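Long-range contact in IRMA (Escherichia coli CFT073, PDB 5EK5), which is a secreted virulence-associated protein with a fibronectin-like fold that probably mimics an interleukin receptor: residues Y8-N13 with R29-G34. Sequence-based numbering, arbitrary orientation.
Sequences YISIRN and RLDNGG
Leu-30 packs against Ile-9 and Ile-11 on the buried face of an antiparallel strand pair. Its CG lies 3.8 Å from Ile-9 CG2, and its CD1 lies 3.8 Å from Ile-11 CD1. Ile-11 and Leu-30 are a non-hydrogen-bonded pair, and their side chains run side by side on the same face. With CG1 anti to the backbone N (chi1 -179°), Ile-11 lays its CG1-CD1 branch along Leu-30 CD1. This is the tight side of the contact. The backbones are paired at Ser-10 with Asp-31 by two bonds: Ser-10 N to Asp-31 O at 2.8 Å and Asp-31 N to Ser-10 O at 2.9 Å. Arg-29 N gives a similar bond to Arg-12 O, but the return bond from Arg-12 N to Arg-29 O is weak.

The other face is looser and wetter. A water joins Ser-10 OG to Arg-29 O. Arg-12 and Arg-29 lie alongside each other with guanidinium planes 78° apart. Arg-12 NH2 and Arg-29 NH1 come within 3.4 Å, a like-charge approach without a hydrogen bond. Past the strand end, the edge of the Tyr-8 ring meets the backbone of Asn-32 and Gly-33. Gly-33 N bonds to Asp-31 OD1 at 2.8 Å, closing an Asx turn. Asp-31 OD2 makes a salt bridge with Arg-73, while Tyr-8 OH bonds to Asp-112.

The pair belongs to the hairpin of strands 9-19 and 23-31, inside one sheet of a beta sandwich. Strand 74-82 flanks 23-31, and strand 111-113 flanks 9-19. Leu-42 and Ile-44 of the facing sheet pack on Ile-9 and Leu-30, respectively.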
# COMPACT_ATOMS: atom_id res chain seq x y z
N TYR B 8 -15.51 7.59 -1.04
CA TYR B 8 -14.50 6.54 -1.10
C TYR B 8 -13.38 6.80 -0.10
O TYR B 8 -12.83 7.91 -0.04
CB TYR B 8 -13.93 6.45 -2.52
CG TYR B 8 -12.80 5.47 -2.73
CD1 TYR B 8 -13.04 4.11 -2.88
CD2 TYR B 8 -11.48 5.91 -2.77
CE1 TYR B 8 -12.00 3.22 -3.08
CE2 TYR B 8 -10.44 5.02 -2.96
CZ TYR B 8 -10.69 3.68 -3.12
OH TYR B 8 -9.64 2.82 -3.31
N ILE B 9 -13.05 5.78 0.69
CA ILE B 9 -11.84 5.79 1.50
C ILE B 9 -11.11 4.47 1.36
O ILE B 9 -11.56 3.44 1.86
CB ILE B 9 -12.14 6.01 3.00
CG1 ILE B 9 -12.88 7.32 3.23
CG2 ILE B 9 -10.85 5.99 3.81
CD1 ILE B 9 -13.42 7.46 4.63
N SER B 10 -9.96 4.50 0.69
CA SER B 10 -9.06 3.37 0.73
C SER B 10 -8.31 3.47 2.05
O SER B 10 -7.99 4.57 2.51
CB SER B 10 -8.10 3.39 -0.46
OG SER B 10 -7.10 4.38 -0.29
N ILE B 11 -8.03 2.33 2.66
CA ILE B 11 -7.36 2.33 3.94
C ILE B 11 -6.40 1.16 4.00
O ILE B 11 -6.73 0.03 3.63
CB ILE B 11 -8.38 2.29 5.11
CG1 ILE B 11 -7.65 2.31 6.46
CG2 ILE B 11 -9.29 1.07 5.00
CD1 ILE B 11 -8.57 2.57 7.64
N ARG B 12 -5.18 1.45 4.43
CA ARG B 12 -4.14 0.44 4.53
C ARG B 12 -3.18 0.76 5.65
O ARG B 12 -3.01 1.92 6.02
CB ARG B 12 -3.40 0.31 3.19
CG ARG B 12 -2.61 1.55 2.79
CD ARG B 12 -2.03 1.39 1.39
NE ARG B 12 -1.18 2.52 1.00
CZ ARG B 12 0.14 2.56 1.16
NH1 ARG B 12 0.78 1.53 1.70
NH2 ARG B 12 0.82 3.63 0.77
N ASN B 13 -2.54 -0.27 6.18
CA ASN B 13 -1.55 -0.11 7.22
C ASN B 13 -0.18 0.16 6.60
O ASN B 13 0.28 -0.61 5.76
CB ASN B 13 -1.50 -1.35 8.11
CG ASN B 13 -0.31 -1.36 9.04
OD1 ASN B 13 0.49 -2.29 9.01
ND2 ASN B 13 -0.20 -0.34 9.87
N ARG B 29 -2.95 4.86 6.60
CA ARG B 29 -3.18 5.93 5.66
C ARG B 29 -4.57 5.81 5.05
O ARG B 29 -4.95 4.74 4.55
CB ARG B 29 -2.13 5.95 4.56
CG ARG B 29 -2.31 7.10 3.58
CD ARG B 29 -1.23 7.08 2.53
NE ARG B 29 0.08 7.32 3.13
CZ ARG B 29 1.23 7.26 2.46
NH1 ARG B 29 1.24 6.98 1.16
NH2 ARG B 29 2.38 7.50 3.08
N LEU B 30 -5.33 6.90 5.10
CA LEU B 30 -6.65 6.92 4.49
C LEU B 30 -6.58 7.83 3.27
O LEU B 30 -5.99 8.90 3.32
CB LEU B 30 -7.71 7.41 5.48
CG LEU B 30 -8.25 6.43 6.54
CD1 LEU B 30 -7.16 6.06 7.54
CD2 LEU B 30 -9.45 7.00 7.27
N ASP B 31 -7.20 7.39 2.18
CA ASP B 31 -7.08 8.08 0.91
C ASP B 31 -8.41 8.10 0.17
O ASP B 31 -9.04 7.06 -0.02
CB ASP B 31 -6.00 7.41 0.06
CG ASP B 31 -5.64 8.20 -1.19
OD1 ASP B 31 -6.38 9.14 -1.57
OD2 ASP B 31 -4.61 7.87 -1.82
N ASN B 32 -8.85 9.29 -0.24
CA ASN B 32 -10.10 9.41 -0.98
C ASN B 32 -9.93 9.31 -2.50
O ASN B 32 -10.84 9.63 -3.26
CB ASN B 32 -10.80 10.71 -0.58
CG ASN B 32 -10.21 11.94 -1.25
OD1 ASN B 32 -9.06 11.94 -1.70
ND2 ASN B 32 -10.99 13.01 -1.29
N GLY B 33 -8.76 8.85 -2.93
CA GLY B 33 -8.48 8.57 -4.33
C GLY B 33 -8.54 9.76 -5.27
O GLY B 33 -8.49 9.60 -6.50
N GLY B 34 -8.62 10.95 -4.70
CA GLY B 34 -8.62 12.17 -5.48
C GLY B 34 -10.03 12.66 -5.77
O GLY B 34 -10.21 13.68 -6.44
O HOH W 1 -4.69 4.32 1.40